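Local coordinates for cell division control protein 4 (Saccharomyces cerevisiae, PDB 3V7D) that recognises phosphorylated target proteins such as the CDK inhibitor SIC1 as the substrate-binding subunit of an SCF E3 ubiquitin ligase, so that they are ubiquitinated and degraded, at residues B[280-285]-B[292-297]; B[156-161]-B[186-191]; B[349-354]-B[373-378]; B[307-312]-B[329-334]. The protein carries 1 engineered substitution. All blocks are in the same frame, centred on the assembly; numbering follows the deposited sequence.

Contact 1. Residues B[280-285]-B[292-297]; sequences GNIVVS and LIVWDV
Val283 and Trp295 form a hydrogen-bonded antiparallel pair in a beta hairpin of a WD40 propeller blade, repeat WD 4. Strands 282-287 and 292-296 are the two middle strands of the four-stranded blade. Trp295 N reaches Val283 O at 2.7 Å, and Ser285 N reaches Ile293 O at 2.9 Å.

Apolar contacts lie on both faces. On one, Ile282 CG2 meets Val294 CG1 at 3.8 Å, and Val284 CG1 meets Leu292 CD2. On the other, Val283 CG2 touches Val297 CG1 at 3.7 Å. Ile293 CG2 sits over the centre of one face of the Trp295 ring.

Among the polar side chains, Asn281 ND2 gives a weak bond to Asp296 OD1, which also accepts from Ala298 N and Gln299 N. Ser285 OG lies between its backbone N and carbonyl carbon (chi1 66°), which points it at the indole N-H; it is also bonded to His269 NE2. A phenylalanine in place of Trp295 has no N-H for Ser285 OG, which would probably be left to His269, and would offer Ile293 CG2 a smaller face. Trp295 NE1 meets Ser285 OG at 2.9 Å, almost in the indole plane, with an N-H...O angle of 168°.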
loop_
_atom_site.group_PDB
_atom_site.type_symbol
_atom_site.label_atom_id
_atom_site.label_comp_id
_atom_site.label_asym_id
_atom_site.label_seq_id
_atom_site.Cartn_x
_atom_site.Cartn_y
_atom_site.Cartn_z
ATOM N N GLY B 280 -0.615 17.022 -8.931
ATOM C CA GLY B 280 -0.864 18.429 -8.696
ATOM C C GLY B 280 -0.385 19.247 -9.881
ATOM O O GLY B 280 -0.611 18.864 -11.027
ATOM N N ASN B 281 0.297 20.357 -9.610
ATOM C CA ASN B 281 0.779 21.237 -10.674
ATOM C C ASN B 281 2.138 20.822 -11.230
ATOM O O ASN B 281 2.652 21.448 -12.156
ATOM C CB ASN B 281 0.839 22.692 -10.196
ATOM C CG ASN B 281 1.858 22.904 -9.087
ATOM O OD1 ASN B 281 1.911 22.142 -8.121
ATOM N ND2 ASN B 281 2.677 23.939 -9.227
ATOM N N ILE B 282 2.721 19.772 -10.662
ATOM C CA ILE B 282 4.034 19.312 -11.098
ATOM C C ILE B 282 3.945 18.085 -11.998
ATOM O O ILE B 282 3.318 17.084 -11.645
ATOM C CB ILE B 282 4.947 18.997 -9.905
ATOM C CG1 ILE B 282 5.144 20.247 -9.051
ATOM C CG2 ILE B 282 6.294 18.488 -10.393
ATOM C CD1 ILE B 282 5.864 21.364 -9.776
ATOM N N VAL B 283 4.576 18.176 -13.165
ATOM C CA VAL B 283 4.606 17.077 -14.119
ATOM C C VAL B 283 6.029 16.844 -14.613
ATOM O O VAL B 283 6.734 17.791 -14.959
ATOM C CB VAL B 283 3.692 17.354 -15.329
ATOM C CG1 VAL B 283 3.819 16.247 -16.356
ATOM C CG2 VAL B 283 2.244 17.500 -14.885
ATOM N N VAL B 284 6.449 15.582 -14.639
ATOM C CA VAL B 284 7.765 15.219 -15.149
ATOM C C VAL B 284 7.651 14.458 -16.470
ATOM O O VAL B 284 6.858 13.522 -16.590
ATOM C CB VAL B 284 8.536 14.356 -14.138
ATOM C CG1 VAL B 284 9.929 14.036 -14.664
ATOM C CG2 VAL B 284 8.622 15.066 -12.794
ATOM N N SER B 285 8.436 14.868 -17.463
ATOM C CA SER B 285 8.482 14.158 -18.735
ATOM C C SER B 285 9.854 13.534 -18.943
ATOM O O SER B 285 10.861 14.097 -18.526
ATOM C CB SER B 285 8.173 15.104 -19.894
ATOM O OG SER B 285 9.191 16.085 -20.023
ATOM N N LEU B 292 15.259 14.476 -18.727
ATOM C CA LEU B 292 13.914 14.665 -18.213
ATOM C C LEU B 292 13.690 16.137 -17.917
ATOM O O LEU B 292 14.638 16.874 -17.649
ATOM C CB LEU B 292 13.687 13.849 -16.944
ATOM C CG LEU B 292 13.918 12.344 -17.045
ATOM C CD1 LEU B 292 15.313 11.994 -16.550
ATOM C CD2 LEU B 292 12.859 11.612 -16.255
ATOM N N ILE B 293 12.434 16.564 -17.968
ATOM C CA ILE B 293 12.101 17.928 -17.594
ATOM C C ILE B 293 11.000 17.939 -16.542
ATOM O O ILE B 293 10.018 17.202 -16.650
ATOM C CB ILE B 293 11.685 18.780 -18.817
ATOM C CG1 ILE B 293 12.821 18.830 -19.842
ATOM C CG2 ILE B 293 11.329 20.185 -18.383
ATOM C CD1 ILE B 293 12.538 19.724 -21.039
ATOM N N VAL B 294 11.187 18.758 -15.513
ATOM C CA VAL B 294 10.168 18.956 -14.493
ATOM C C VAL B 294 9.394 20.222 -14.821
ATOM O O VAL B 294 9.962 21.312 -14.850
ATOM C CB VAL B 294 10.789 19.096 -13.097
ATOM C CG1 VAL B 294 9.698 19.195 -12.041
ATOM C CG2 VAL B 294 11.717 17.926 -12.809
ATOM N N TRP B 295 8.099 20.075 -15.076
ATOM C CA TRP B 295 7.278 21.199 -15.510
ATOM C C TRP B 295 6.361 21.710 -14.404
ATOM O O TRP B 295 6.002 20.972 -13.486
ATOM C CB TRP B 295 6.421 20.802 -16.711
ATOM C CG TRP B 295 7.173 20.205 -17.862
ATOM C CD1 TRP B 295 7.405 18.877 -18.090
ATOM C CD2 TRP B 295 7.767 20.909 -18.959
ATOM N NE1 TRP B 295 8.115 18.715 -19.255
ATOM C CE2 TRP B 295 8.347 19.947 -19.809
ATOM C CE3 TRP B 295 7.871 22.261 -19.300
ATOM C CZ2 TRP B 295 9.024 20.294 -20.976
ATOM C CZ3 TRP B 295 8.542 22.603 -20.461
ATOM C CH2 TRP B 295 9.111 21.624 -21.283
ATOM N N ASP B 296 5.982 22.979 -14.511
ATOM C CA ASP B 296 4.950 23.564 -13.664
ATOM C C ASP B 296 3.780 23.927 -14.570
ATOM O O ASP B 296 3.770 24.991 -15.186
ATOM C CB ASP B 296 5.482 24.810 -12.950
ATOM C CG ASP B 296 4.523 25.345 -11.894
ATOM O OD1 ASP B 296 3.297 25.352 -12.126
ATOM O OD2 ASP B 296 5.003 25.769 -10.822
ATOM N N VAL B 297 2.792 23.043 -14.644
ATOM C CA VAL B 297 1.697 23.202 -15.594
ATOM C C VAL B 297 0.709 24.292 -15.194
ATOM O O VAL B 297 -0.233 24.583 -15.929
ATOM C CB VAL B 297 0.946 21.881 -15.808
ATOM C CG1 VAL B 297 1.891 20.828 -16.362
ATOM C CG2 VAL B 297 0.315 21.415 -14.504
#

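Contact 2. Residues B[156-161]-B[186-191]; sequences LQLSGH and RVWDIK
Trp188 CG lies beside its own backbone N (chi1 -50°), which sends the indole toward Leu158. Arg186 runs extended from CG to NE (chi2 179°), and this carries its chain across the His161 ring. Arg186 CD stands over the centre of that ring, 3.6 Å from the centroid, in a CH-pi contact. The guanidinium is turned steeply to the imidazole, with planes 70° apart. Gly160 O lies over one guanidinium face, and its 3.1 Å approach to Arg186 NH2 has too poor an angle for a hydrogen bond.

In the WD40 propeller, strand 153-158 is the outer strand of one blade. The chain then passes through Gly160 and His161, the GH pair of the WD repeat, into the next blade, where Trp188 and Asp189 form the WD pair. His161 NE2 and Trp188 NE1 both bond to Ser178 OG. Asp182 OD2 bonds to His161 ND1 and makes a salt bridge with Arg186 NH1.

Packing joins the outer strand of one blade to strand 185-189 of the next. Leu158 CB meets Trp188 CZ3 at 3.5 Å. The backbone angles at Gly160 call for a glycine, and a CB there would also come tight against Trp188.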
loop_
_atom_site.group_PDB
_atom_site.type_symbol
_atom_site.label_atom_id
_atom_site.label_comp_id
_atom_site.label_asym_id
_atom_site.label_seq_id
_atom_site.Cartn_x
_atom_site.Cartn_y
_atom_site.Cartn_z
ATOM N N LEU B 156 -18.495 -2.901 -23.732
ATOM C CA LEU B 156 -18.625 -2.245 -25.026
ATOM C C LEU B 156 -17.268 -1.907 -25.626
ATOM O O LEU B 156 -16.254 -1.865 -24.924
ATOM C CB LEU B 156 -19.500 -0.985 -24.927
ATOM C CG LEU B 156 -19.234 0.066 -23.842
ATOM C CD1 LEU B 156 -17.972 0.883 -24.109
ATOM C CD2 LEU B 156 -20.438 0.987 -23.711
ATOM N N GLN B 157 -17.263 -1.666 -26.931
ATOM C CA GLN B 157 -16.063 -1.242 -27.633
ATOM C C GLN B 157 -16.193 0.222 -28.026
ATOM O O GLN B 157 -17.203 0.635 -28.595
ATOM C CB GLN B 157 -15.840 -2.110 -28.872
ATOM C CG GLN B 157 -14.663 -1.689 -29.736
ATOM C CD GLN B 157 -14.177 -2.815 -30.628
ATOM O OE1 GLN B 157 -13.303 -3.590 -30.246
ATOM N NE2 GLN B 157 -14.748 -2.914 -31.820
ATOM N N LEU B 158 -15.174 1.008 -27.699
ATOM C CA LEU B 158 -15.146 2.417 -28.069
ATOM C C LEU B 158 -14.326 2.621 -29.339
ATOM O O LEU B 158 -13.107 2.441 -29.335
ATOM C CB LEU B 158 -14.579 3.260 -26.924
ATOM C CG LEU B 158 -15.448 3.326 -25.666
ATOM C CD1 LEU B 158 -14.699 3.976 -24.517
ATOM C CD2 LEU B 158 -16.735 4.078 -25.958
ATOM N N SER B 159 -15.007 2.979 -30.427
ATOM C CA SER B 159 -14.352 3.223 -31.710
ATOM C C SER B 159 -14.409 4.701 -32.068
ATOM O O SER B 159 -15.300 5.422 -31.617
ATOM C CB SER B 159 -15.023 2.412 -32.817
ATOM O OG SER B 159 -16.351 2.853 -33.019
ATOM N N GLY B 160 -13.462 5.147 -32.885
ATOM C CA GLY B 160 -13.409 6.540 -33.291
ATOM C C GLY B 160 -12.017 6.970 -33.714
ATOM O O GLY B 160 -11.861 7.785 -34.621
ATOM N N HIS B 161 -11.002 6.426 -33.049
ATOM C CA HIS B 161 -9.622 6.690 -33.433
ATOM C C HIS B 161 -9.350 6.194 -34.851
ATOM O O HIS B 161 -9.796 5.113 -35.235
ATOM C CB HIS B 161 -8.645 6.036 -32.453
ATOM C CG HIS B 161 -8.311 6.887 -31.266
ATOM N ND1 HIS B 161 -7.740 8.135 -31.383
ATOM C CD2 HIS B 161 -8.452 6.661 -29.938
ATOM C CE1 HIS B 161 -7.552 8.647 -30.179
ATOM N NE2 HIS B 161 -7.976 7.772 -29.285
ATOM N N ARG B 186 -8.347 11.954 -27.268
ATOM C CA ARG B 186 -9.792 11.773 -27.199
ATOM C C ARG B 186 -10.306 11.550 -25.780
ATOM O O ARG B 186 -9.702 10.823 -24.991
ATOM C CB ARG B 186 -10.232 10.627 -28.108
ATOM C CG ARG B 186 -10.409 11.021 -29.567
ATOM C CD ARG B 186 -10.815 9.817 -30.399
ATOM N NE ARG B 186 -11.330 10.185 -31.715
ATOM C CZ ARG B 186 -10.567 10.408 -32.780
ATOM N NH1 ARG B 186 -9.249 10.314 -32.685
ATOM N NH2 ARG B 186 -11.123 10.731 -33.938
ATOM N N VAL B 187 -11.425 12.193 -25.469
ATOM C CA VAL B 187 -12.096 12.015 -24.189
ATOM C C VAL B 187 -13.339 11.166 -24.418
ATOM O O VAL B 187 -14.099 11.417 -25.351
ATOM C CB VAL B 187 -12.517 13.368 -23.585
ATOM C CG1 VAL B 187 -13.213 13.164 -22.245
ATOM C CG2 VAL B 187 -11.310 14.283 -23.437
ATOM N N TRP B 188 -13.540 10.160 -23.573
ATOM C CA TRP B 188 -14.655 9.239 -23.748
ATOM C C TRP B 188 -15.530 9.171 -22.503
ATOM O O TRP B 188 -15.050 9.334 -21.380
ATOM C CB TRP B 188 -14.143 7.832 -24.067
ATOM C CG TRP B 188 -13.140 7.759 -25.179
ATOM C CD1 TRP B 188 -11.823 8.105 -25.116
ATOM C CD2 TRP B 188 -13.366 7.280 -26.511
ATOM N NE1 TRP B 188 -11.217 7.885 -26.328
ATOM C CE2 TRP B 188 -12.143 7.378 -27.203
ATOM C CE3 TRP B 188 -14.485 6.787 -27.188
ATOM C CZ2 TRP B 188 -12.007 6.999 -28.536
ATOM C CZ3 TRP B 188 -14.347 6.412 -28.514
ATOM C CH2 TRP B 188 -13.117 6.518 -29.172
ATOM N N ASP B 189 -16.819 8.926 -22.713
ATOM C CA ASP B 189 -17.738 8.652 -21.619
ATOM C C ASP B 189 -18.237 7.221 -21.776
ATOM O O ASP B 189 -18.983 6.915 -22.708
ATOM C CB ASP B 189 -18.914 9.634 -21.643
ATOM C CG ASP B 189 -19.831 9.491 -20.433
ATOM O OD1 ASP B 189 -20.228 8.356 -20.089
ATOM O OD2 ASP B 189 -20.161 10.527 -19.819
ATOM N N ILE B 190 -17.824 6.349 -20.862
ATOM C CA ILE B 190 -18.207 4.939 -20.919
ATOM C C ILE B 190 -19.721 4.749 -20.837
ATOM O O ILE B 190 -20.300 3.950 -21.573
ATOM C CB ILE B 190 -17.523 4.126 -19.802
ATOM C CG1 ILE B 190 -16.017 4.066 -20.043
ATOM C CG2 ILE B 190 -18.080 2.714 -19.740
ATOM C CD1 ILE B 190 -15.253 3.304 -18.981
ATOM N N LYS B 191 -20.364 5.505 -19.954
ATOM C CA LYS B 191 -21.791 5.342 -19.719
ATOM C C LYS B 191 -22.644 5.882 -20.862
ATOM O O LYS B 191 -23.826 5.553 -20.961
ATOM C CB LYS B 191 -22.197 5.982 -18.390
ATOM C CG LYS B 191 -21.510 5.359 -17.176
ATOM C CD LYS B 191 -21.675 6.215 -15.923
ATOM C CE LYS B 191 -21.275 7.661 -16.181
ATOM N NZ LYS B 191 -19.921 7.754 -16.804
#

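Contact 3. Residues B[349-354]-B[373-378]; sequences QGHTAL and SIRGWD
His351 ND1 donates to Ser373 OG at 2.8 Å, with an N-H...O angle of 167°. The hydroxyl lies in the imidazole plane, so the bond meets the ring squarely at its edge. Ser373 OG is also bonded to Asp371 OD1. On the other side of the ring, His351 NE2 is held by Ser367 OG. The imidazole is thus fixed through both nitrogens, which limits its rotation.

A second hydrogen bond is weak. Arg375 NE reaches Gly350 O at 2.8 Å, but the angle at the hydrogen is only 124°. The Arg375 chain bends at chi2 (-84°), folding the guanidinium back over Gly350. Gly350 CA lies over one face of that group.

Outside these bonds the contact is packing. Arg375 CG touches His351 CE1 at 3.4 Å, with the guanidinium and imidazole planes nearly perpendicular. Trp377 brings the edge of its indole to the loop, CH2 standing 4.0 Å from Gly350 CA.

Trp377 NE1 also bonds to Ser367 OG. Gly350 and His351 are the GH pair of the repeat, and Trp377 and Asp378 its WD pair. The His-Ser-Trp network joining them is characteristic of a WD40 propeller blade, here repeat WD 6.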
loop_
_atom_site.group_PDB
_atom_site.type_symbol
_atom_site.label_atom_id
_atom_site.label_comp_id
_atom_site.label_asym_id
_atom_site.label_seq_id
_atom_site.Cartn_x
_atom_site.Cartn_y
_atom_site.Cartn_z
ATOM N N GLN B 349 22.430 0.936 -9.871
ATOM C CA GLN B 349 22.940 0.046 -10.903
ATOM C C GLN B 349 22.621 -1.403 -10.541
ATOM O O GLN B 349 23.374 -2.043 -9.813
ATOM C CB GLN B 349 24.452 0.236 -11.057
ATOM C CG GLN B 349 25.058 -0.499 -12.240
ATOM C CD GLN B 349 24.528 0.004 -13.568
ATOM O OE1 GLN B 349 24.869 1.104 -14.010
ATOM N NE2 GLN B 349 23.684 -0.797 -14.211
ATOM N N GLY B 350 21.497 -1.913 -11.038
ATOM C CA GLY B 350 21.083 -3.273 -10.733
ATOM C C GLY B 350 20.524 -4.016 -11.934
ATOM O O GLY B 350 19.867 -5.049 -11.794
ATOM N N HIS B 351 20.786 -3.478 -13.119
ATOM C CA HIS B 351 20.340 -4.083 -14.366
ATOM C C HIS B 351 21.461 -3.976 -15.388
ATOM O O HIS B 351 22.250 -3.034 -15.348
ATOM C CB HIS B 351 19.105 -3.360 -14.909
ATOM C CG HIS B 351 17.936 -3.363 -13.974
ATOM N ND1 HIS B 351 17.133 -4.468 -13.788
ATOM C CD2 HIS B 351 17.422 -2.389 -13.184
ATOM C CE1 HIS B 351 16.177 -4.178 -12.922
ATOM N NE2 HIS B 351 16.333 -2.922 -12.538
ATOM N N THR B 352 21.525 -4.931 -16.309
ATOM C CA THR B 352 22.538 -4.904 -17.360
ATOM C C THR B 352 21.897 -4.722 -18.728
ATOM O O THR B 352 22.505 -5.011 -19.756
ATOM C CB THR B 352 23.397 -6.182 -17.361
ATOM O OG1 THR B 352 22.593 -7.301 -17.755
ATOM C CG2 THR B 352 23.980 -6.440 -15.974
ATOM N N ALA B 353 20.662 -4.232 -18.736
ATOM C CA ALA B 353 19.956 -3.987 -19.983
ATOM C C ALA B 353 19.042 -2.776 -19.842
ATOM O O ALA B 353 18.975 -2.167 -18.773
ATOM C CB ALA B 353 19.156 -5.216 -20.384
ATOM N N LEU B 354 18.344 -2.436 -20.925
ATOM C CA LEU B 354 17.360 -1.355 -20.931
ATOM C C LEU B 354 16.404 -1.461 -19.742
ATOM O O LEU B 354 15.730 -2.476 -19.572
ATOM C CB LEU B 354 16.561 -1.411 -22.236
ATOM C CG LEU B 354 15.679 -0.245 -22.694
ATOM C CD1 LEU B 354 15.374 -0.397 -24.176
ATOM C CD2 LEU B 354 14.385 -0.149 -21.914
ATOM N N SER B 373 15.389 -9.182 -15.690
ATOM C CA SER B 373 15.656 -8.910 -14.282
ATOM C C SER B 373 14.629 -7.947 -13.702
ATOM O O SER B 373 14.149 -7.042 -14.384
ATOM C CB SER B 373 17.064 -8.338 -14.094
ATOM O OG SER B 373 17.212 -7.120 -14.801
ATOM N N ILE B 374 14.303 -8.161 -12.433
ATOM C CA ILE B 374 13.414 -7.285 -11.689
ATOM C C ILE B 374 14.100 -6.961 -10.366
ATOM O O ILE B 374 14.637 -7.856 -9.711
ATOM C CB ILE B 374 12.070 -7.979 -11.408
ATOM C CG1 ILE B 374 11.370 -8.339 -12.719
ATOM C CG2 ILE B 374 11.173 -7.100 -10.551
ATOM C CD1 ILE B 374 10.281 -9.369 -12.554
ATOM N N ARG B 375 14.092 -5.689 -9.977
ATOM C CA ARG B 375 14.741 -5.270 -8.738
ATOM C C ARG B 375 13.803 -4.491 -7.825
ATOM O O ARG B 375 13.061 -3.616 -8.275
ATOM C CB ARG B 375 15.970 -4.407 -9.038
ATOM C CG ARG B 375 17.073 -5.114 -9.786
ATOM C CD ARG B 375 17.970 -5.897 -8.848
ATOM N NE ARG B 375 19.022 -6.585 -9.590
ATOM C CZ ARG B 375 20.030 -7.237 -9.027
ATOM N NH1 ARG B 375 20.134 -7.290 -7.706
ATOM N NH2 ARG B 375 20.938 -7.833 -9.788
ATOM N N GLY B 376 13.854 -4.808 -6.535
ATOM C CA GLY B 376 13.118 -4.059 -5.537
ATOM C C GLY B 376 14.038 -3.211 -4.677
ATOM O O GLY B 376 14.999 -3.710 -4.089
ATOM N N TRP B 377 13.744 -1.919 -4.611
ATOM C CA TRP B 377 14.521 -1.002 -3.793
ATOM C C TRP B 377 13.613 -0.364 -2.758
ATOM O O TRP B 377 12.436 -0.117 -3.020
ATOM C CB TRP B 377 15.136 0.097 -4.652
ATOM C CG TRP B 377 15.642 -0.354 -5.989
ATOM C CD1 TRP B 377 14.902 -0.551 -7.120
ATOM C CD2 TRP B 377 17.001 -0.627 -6.348
ATOM N NE1 TRP B 377 15.714 -0.941 -8.155
ATOM C CE2 TRP B 377 17.008 -0.993 -7.709
ATOM C CE3 TRP B 377 18.212 -0.597 -5.652
ATOM C CZ2 TRP B 377 18.178 -1.333 -8.384
ATOM C CZ3 TRP B 377 19.373 -0.930 -6.327
ATOM C CH2 TRP B 377 19.348 -1.298 -7.675
ATOM N N ASP B 378 14.164 -0.093 -1.581
ATOM C CA ASP B 378 13.412 0.591 -0.542
ATOM C C ASP B 378 12.957 1.942 -1.077
ATOM O O ASP B 378 13.747 2.682 -1.658
ATOM C CB ASP B 378 14.277 0.774 0.703
ATOM C CG ASP B 378 13.506 1.364 1.855
ATOM O OD1 ASP B 378 12.921 0.580 2.630
ATOM O OD2 ASP B 378 13.471 2.607 1.973
#

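Contact 4. Residues B[307-312]-B[329-334]; sequences SGHTDR and SMDTTI
Asp331 OD2 takes two bonds from segment 307-312. His309 ND1 reaches it at 2.9 Å on its syn side, and the oxygen lies within 1° of the imidazole plane. Thr310 N comes at 3.0 Å and uses the anti lone pair. The ring and carboxylate planes are 34° apart.

Arg312 O is the second gripping point. Met330 N approaches it in the carbonyl plane at 2.8 Å. Ser329 OG donates to the same oxygen at 2.8 Å, but from above that plane. Farther out, the Met330 side chain runs beside Arg312 and crosses Asp311, with SD 3.7 Å from Asp311 OD2.

A second shell positions these groups. Asp331 CG sits between its backbone N and carbonyl carbon (chi1 65°), which leaves OD1 facing back over its own turn. Thr333 N and Thr333 OG1 both bond to OD1 from the same face of the carboxylate, the first closing an Asx turn. Ser329 OG accepts from Asp331 N in an ST turn, within the type I beta turn from Ser329 to Thr332. His309 NE2 is bonded to Ser327 OG.

An asparagine in place of Asp331 has one oxygen instead of two and no charge, so His309 ND1, Thr310 N and the Thr333 donors could probably not all keep their acceptors. The His309-Asp331 pair, with Ser327, matches part of the structural tetrad known from WD40 blades. With ND1 donating to a carboxylate in a partly buried setting, the aspartate is likely to polarise the imidazole; OD2 binds the interblade loop while OD1 braces the turn itself.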
loop_
_atom_site.group_PDB
_atom_site.type_symbol
_atom_site.label_atom_id
_atom_site.label_comp_id
_atom_site.label_asym_id
_atom_site.label_seq_id
_atom_site.Cartn_x
_atom_site.Cartn_y
_atom_site.Cartn_z
ATOM N N SER B 307 19.737 16.247 -16.503
ATOM C CA SER B 307 20.705 15.738 -17.464
ATOM C C SER B 307 21.701 14.826 -16.773
ATOM O O SER B 307 22.023 15.025 -15.603
ATOM C CB SER B 307 21.461 16.899 -18.120
ATOM O OG SER B 307 20.568 17.885 -18.603
ATOM N N GLY B 308 22.205 13.834 -17.499
ATOM C CA GLY B 308 23.171 12.910 -16.935
ATOM C C GLY B 308 23.082 11.504 -17.497
ATOM O O GLY B 308 24.102 10.828 -17.630
ATOM N N HIS B 309 21.870 11.052 -17.812
ATOM C CA HIS B 309 21.705 9.758 -18.466
ATOM C C HIS B 309 22.432 9.799 -19.807
ATOM O O HIS B 309 22.503 10.846 -20.448
ATOM C CB HIS B 309 20.223 9.412 -18.660
ATOM C CG HIS B 309 19.563 8.845 -17.438
ATOM N ND1 HIS B 309 19.861 7.592 -16.942
ATOM C CD2 HIS B 309 18.612 9.355 -16.618
ATOM C CE1 HIS B 309 19.129 7.360 -15.867
ATOM N NE2 HIS B 309 18.362 8.414 -15.649
ATOM N N THR B 310 22.990 8.666 -20.217
ATOM C CA THR B 310 23.750 8.612 -21.460
ATOM C C THR B 310 22.952 7.952 -22.584
ATOM O O THR B 310 23.477 7.713 -23.674
ATOM C CB THR B 310 25.079 7.870 -21.270
ATOM O OG1 THR B 310 24.829 6.606 -20.643
ATOM C CG2 THR B 310 26.026 8.684 -20.388
ATOM N N ASP B 311 21.684 7.660 -22.317
ATOM C CA ASP B 311 20.816 7.079 -23.337
ATOM C C ASP B 311 19.335 7.340 -23.050
ATOM O O ASP B 311 18.991 7.969 -22.048
ATOM C CB ASP B 311 21.093 5.584 -23.495
ATOM C CG ASP B 311 20.962 5.120 -24.931
ATOM O OD1 ASP B 311 20.228 5.777 -25.697
ATOM O OD2 ASP B 311 21.590 4.106 -25.299
ATOM N N ARG B 312 18.474 6.863 -23.946
ATOM C CA ARG B 312 17.031 7.109 -23.893
ATOM C C ARG B 312 16.397 6.913 -22.515
ATOM O O ARG B 312 16.727 5.971 -21.798
ATOM C CB ARG B 312 16.311 6.189 -24.876
ATOM C CG ARG B 312 16.659 6.394 -26.331
ATOM C CD ARG B 312 15.908 5.384 -27.183
ATOM N NE ARG B 312 15.863 5.769 -28.589
ATOM C CZ ARG B 312 15.178 5.110 -29.517
ATOM N NH1 ARG B 312 14.474 4.033 -29.188
ATOM N NH2 ARG B 312 15.193 5.531 -30.775
ATOM N N SER B 329 16.445 4.244 -17.691
ATOM C CA SER B 329 17.037 4.524 -18.994
ATOM C C SER B 329 17.573 3.310 -19.737
ATOM O O SER B 329 17.809 2.254 -19.156
ATOM C CB SER B 329 18.150 5.570 -18.855
ATOM O OG SER B 329 18.904 5.684 -20.053
ATOM N N MET B 330 17.775 3.493 -21.038
ATOM C CA MET B 330 18.395 2.485 -21.880
ATOM C C MET B 330 19.865 2.293 -21.489
ATOM O O MET B 330 20.486 1.296 -21.854
ATOM C CB MET B 330 18.273 2.891 -23.348
ATOM C CG MET B 330 18.708 1.829 -24.339
ATOM S SD MET B 330 18.411 2.335 -26.044
ATOM C CE MET B 330 19.241 1.021 -26.932
ATOM N N ASP B 331 20.414 3.241 -20.731
ATOM C CA ASP B 331 21.791 3.115 -20.252
ATOM C C ASP B 331 21.927 2.132 -19.086
ATOM O O ASP B 331 22.986 2.039 -18.475
ATOM C CB ASP B 331 22.405 4.484 -19.899
ATOM C CG ASP B 331 21.711 5.177 -18.725
ATOM O OD1 ASP B 331 21.007 4.515 -17.932
ATOM O OD2 ASP B 331 21.891 6.404 -18.588
ATOM N N THR B 332 20.837 1.419 -18.791
ATOM C CA THR B 332 20.768 0.402 -17.734
ATOM C C THR B 332 20.739 0.973 -16.317
ATOM O O THR B 332 20.677 0.216 -15.348
ATOM C CB THR B 332 21.913 -0.645 -17.808
ATOM O OG1 THR B 332 23.135 -0.051 -17.348
ATOM C CG2 THR B 332 22.095 -1.175 -19.230
ATOM N N THR B 333 20.784 2.295 -16.184
ATOM C CA THR B 333 20.801 2.897 -14.853
ATOM C C THR B 333 19.444 3.461 -14.456
ATOM O O THR B 333 18.602 3.769 -15.306
ATOM C CB THR B 333 21.855 4.023 -14.728
ATOM O OG1 THR B 333 21.399 5.193 -15.419
ATOM C CG2 THR B 333 23.193 3.583 -15.297
ATOM N N ILE B 334 19.245 3.586 -13.148
ATOM C CA ILE B 334 18.095 4.281 -12.594
ATOM C C ILE B 334 18.612 5.459 -11.786
ATOM O O ILE B 334 19.521 5.303 -10.971
ATOM C CB ILE B 334 17.295 3.376 -11.655
ATOM C CG1 ILE B 334 16.780 2.149 -12.408
ATOM C CG2 ILE B 334 16.143 4.145 -11.036
ATOM C CD1 ILE B 334 16.415 0.995 -11.499
#

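How the contacts relate
All four contacts lie in the WD40 propeller, each in a different repeat. Contacts 1 and 2 are buried; contacts 3 and 4 are partly buried. Contact 1 alone is a strand ladder within one blade. The other three involve the segment that enters a blade at its Gly-His pair, and their chemistry shifts with the partner. Contact 2 is mainly aromatic and aliphatic packing, contact 3 pairs histidine with serine, and contact 4 pairs histidine with aspartate. Contacts 3 and 4 touch, with centres about 13 Å apart, through Gln349 and Thr332. Contact 1 meets contact 4 where Leu292 packs on His309. Contact 2 lies across the chain's centre from contact 3.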